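Local coordinates for unsaturated chondroitin disaccharide hydrolase (Streptococcus agalactiae, PDB 3WUX), which hydrolyses unsaturated disaccharides of chondroitin, hyaluronan and heparin, releasing the 4,5-unsaturated uronic acid and preferring sulfated substrates, at residues C77-Y82 and N92-N97. The protein carries 2 engineered substitutions. Sequence-based numbering, arbitrary orientation.
Sequences CLWLAY and NIAHKN. With EDO (1,2-ethanediol), chain K.
L78 and A94 mark the closest approach of segments 77-82 and 92-97, each on one of two consecutive helices; the segments run roughly antiparallel (149° between their directions), their short axes 9.4 Å apart at closest approach, and the two CA atoms lie 6.1 Å from each other. No hydrogen bond joins the segments, so side chains alone carry the contact within this helical hairpin. Alanine suits this point because its lone methyl lets the indole of W79 lie directly against it: A94 CB sits over one face of the six-membered ring, 3.6 Å from its centroid and 21° off the normal, a CH-pi contact. The atom pressed closest is W79 CE2, 3.4 Å from A94 CB. With CG beside the backbone N (chi1 -72°), the W79 ring reaches across although its CB does not point at the other helix. Tryptophan offers the methyl a broad flat face, while NE1 at its rim, buried with the ring, is satisfied by S123 O. L78 covers another side of the methyl, its CB 3.9 Å from A94 CB; long and branched, it extends one methyl, CD1, to both I93 CG2 (3.9 Å) and N97 OD1, crossing each side chain at about a right angle. N97 OD1 is hydrogen-bonded to T75. H95 turns its imidazole away; NE2 shares a hydrogen bond of 2.8 Å with O1 of an ethanediol, probably from the crystallisation liquor, while ND1 pairs with E127. The hairpin belongs to the alpha6/alpha6 barrel, away from the substrate site. Helix 116-131 packs on W79, helix 26-47 meets A81 and I93, and helix 377-391 covers L80.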
loop_
_atom_site.group_PDB
_atom_site.type_symbol
_atom_site.label_atom_id
_atom_site.label_comp_id
_atom_site.label_asym_id
_atom_site.label_seq_id
_atom_site.Cartn_x
_atom_site.Cartn_y
_atom_site.Cartn_z
ATOM N N CYS A 77 4.397 9.659 -4.811
ATOM C CA CYS A 77 4.511 10.781 -3.878
ATOM C C CYS A 77 4.444 12.119 -4.589
ATOM O O CYS A 77 3.838 13.063 -4.094
ATOM C CB CYS A 77 5.807 10.687 -3.070
ATOM S SG CYS A 77 5.823 9.355 -1.842
ATOM N N LEU A 78 5.074 12.189 -5.758
ATOM C CA LEU A 78 5.092 13.407 -6.548
ATOM C C LEU A 78 3.695 13.753 -7.046
ATOM O O LEU A 78 3.272 14.909 -6.988
ATOM C CB LEU A 78 6.051 13.248 -7.736
ATOM C CG LEU A 78 7.526 13.070 -7.370
ATOM C CD1 LEU A 78 8.394 12.948 -8.631
ATOM C CD2 LEU A 78 8.011 14.215 -6.476
ATOM N N TRP A 79 2.973 12.753 -7.542
ATOM C CA TRP A 79 1.625 13.006 -8.043
ATOM C C TRP A 79 0.676 13.428 -6.905
ATOM O O TRP A 79 -0.130 14.356 -7.071
ATOM C CB TRP A 79 1.065 11.790 -8.790
ATOM C CG TRP A 79 1.684 11.512 -10.153
ATOM C CD1 TRP A 79 2.219 10.329 -10.582
ATOM C CD2 TRP A 79 1.793 12.424 -11.260
ATOM N NE1 TRP A 79 2.662 10.454 -11.882
ATOM C CE2 TRP A 79 2.415 11.729 -12.316
ATOM C CE3 TRP A 79 1.431 13.761 -11.455
ATOM C CZ2 TRP A 79 2.693 12.332 -13.552
ATOM C CZ3 TRP A 79 1.696 14.357 -12.686
ATOM C CH2 TRP A 79 2.322 13.639 -13.717
ATOM N N LEU A 80 0.765 12.749 -5.762
ATOM C CA LEU A 80 -0.037 13.122 -4.588
ATOM C C LEU A 80 0.202 14.571 -4.174
ATOM O O LEU A 80 -0.749 15.322 -3.939
ATOM C CB LEU A 80 0.250 12.200 -3.405
ATOM C CG LEU A 80 -0.257 10.772 -3.627
ATOM C CD1 LEU A 80 0.100 9.912 -2.446
ATOM C CD2 LEU A 80 -1.773 10.731 -3.865
ATOM N N ALA A 81 1.473 14.956 -4.096
ATOM C CA ALA A 81 1.828 16.345 -3.799
ATOM C C ALA A 81 1.277 17.305 -4.853
ATOM O O ALA A 81 0.810 18.401 -4.522
ATOM C CB ALA A 81 3.330 16.489 -3.669
ATOM N N TYR A 82 1.326 16.892 -6.118
ATOM C CA TYR A 82 0.833 17.712 -7.224
ATOM C C TYR A 82 -0.660 17.963 -7.085
ATOM O O TYR A 82 -1.161 19.047 -7.402
ATOM C CB TYR A 82 1.123 17.026 -8.563
ATOM C CG TYR A 82 0.636 17.776 -9.785
ATOM C CD1 TYR A 82 1.151 19.024 -10.109
ATOM C CD2 TYR A 82 -0.317 17.226 -10.630
ATOM C CE1 TYR A 82 0.719 19.711 -11.236
ATOM C CE2 TYR A 82 -0.753 17.904 -11.766
ATOM C CZ TYR A 82 -0.231 19.147 -12.056
ATOM O OH TYR A 82 -0.663 19.820 -13.171
ATOM N N ASN A 92 6.099 17.876 -14.059
ATOM C CA ASN A 92 7.183 17.736 -15.031
ATOM C C ASN A 92 8.103 16.579 -14.662
ATOM O O ASN A 92 8.378 15.697 -15.477
ATOM C CB ASN A 92 7.970 19.057 -15.138
ATOM C CG ASN A 92 8.963 19.058 -16.284
ATOM O OD1 ASN A 92 10.048 18.487 -16.176
ATOM N ND2 ASN A 92 8.598 19.713 -17.390
ATOM N N ILE A 93 8.537 16.557 -13.408
ATOM C CA ILE A 93 9.435 15.514 -12.935
ATOM C C ILE A 93 8.782 14.135 -12.922
ATOM O O ILE A 93 9.386 13.155 -13.357
ATOM C CB ILE A 93 9.926 15.811 -11.528
ATOM C CG1 ILE A 93 10.586 17.183 -11.491
ATOM C CG2 ILE A 93 10.886 14.731 -11.071
ATOM C CD1 ILE A 93 10.828 17.680 -10.102
ATOM N N ALA A 94 7.560 14.052 -12.398
ATOM C CA ALA A 94 6.844 12.780 -12.396
ATOM C C ALA A 94 6.554 12.277 -13.818
ATOM O O ALA A 94 6.559 11.065 -14.061
ATOM C CB ALA A 94 5.566 12.861 -11.544
ATOM N N HIS A 95 6.329 13.182 -14.771
ATOM C CA HIS A 95 6.156 12.725 -16.153
ATOM C C HIS A 95 7.448 12.158 -16.755
ATOM O O HIS A 95 7.405 11.236 -17.572
ATOM C CB HIS A 95 5.565 13.797 -17.065
ATOM C CG HIS A 95 5.302 13.303 -18.452
ATOM N ND1 HIS A 95 4.371 12.317 -18.720
ATOM C CD2 HIS A 95 5.863 13.628 -19.634
ATOM C CE1 HIS A 95 4.365 12.075 -20.018
ATOM N NE2 HIS A 95 5.255 12.856 -20.600
ATOM N N LYS A 96 8.596 12.695 -16.348
ATOM C CA LYS A 96 9.875 12.091 -16.722
ATOM C C LYS A 96 9.982 10.673 -16.180
ATOM O O LYS A 96 10.477 9.774 -16.864
ATOM C CB LYS A 96 11.049 12.914 -16.197
ATOM C CG LYS A 96 11.482 14.030 -17.124
ATOM C CD LYS A 96 12.801 14.629 -16.656
ATOM C CE LYS A 96 13.484 15.430 -17.765
ATOM N NZ LYS A 96 14.301 14.579 -18.696
ATOM N N ASN A 97 9.538 10.473 -14.942
ATOM C CA ASN A 97 9.491 9.121 -14.387
ATOM C C ASN A 97 8.629 8.226 -15.262
ATOM O O ASN A 97 9.036 7.118 -15.611
ATOM C CB ASN A 97 8.917 9.092 -12.961
ATOM C CG ASN A 97 9.837 9.707 -11.920
ATOM O OD1 ASN A 97 9.439 9.866 -10.763
ATOM N ND2 ASN A 97 11.056 10.052 -12.312
HETATM C C1 EDO K . 4.945 12.471 -23.843
HETATM O O1 EDO K . 6.040 13.168 -23.250
HETATM C C2 EDO K . 3.643 13.123 -23.409
HETATM O O2 EDO K . 2.515 12.387 -23.895
#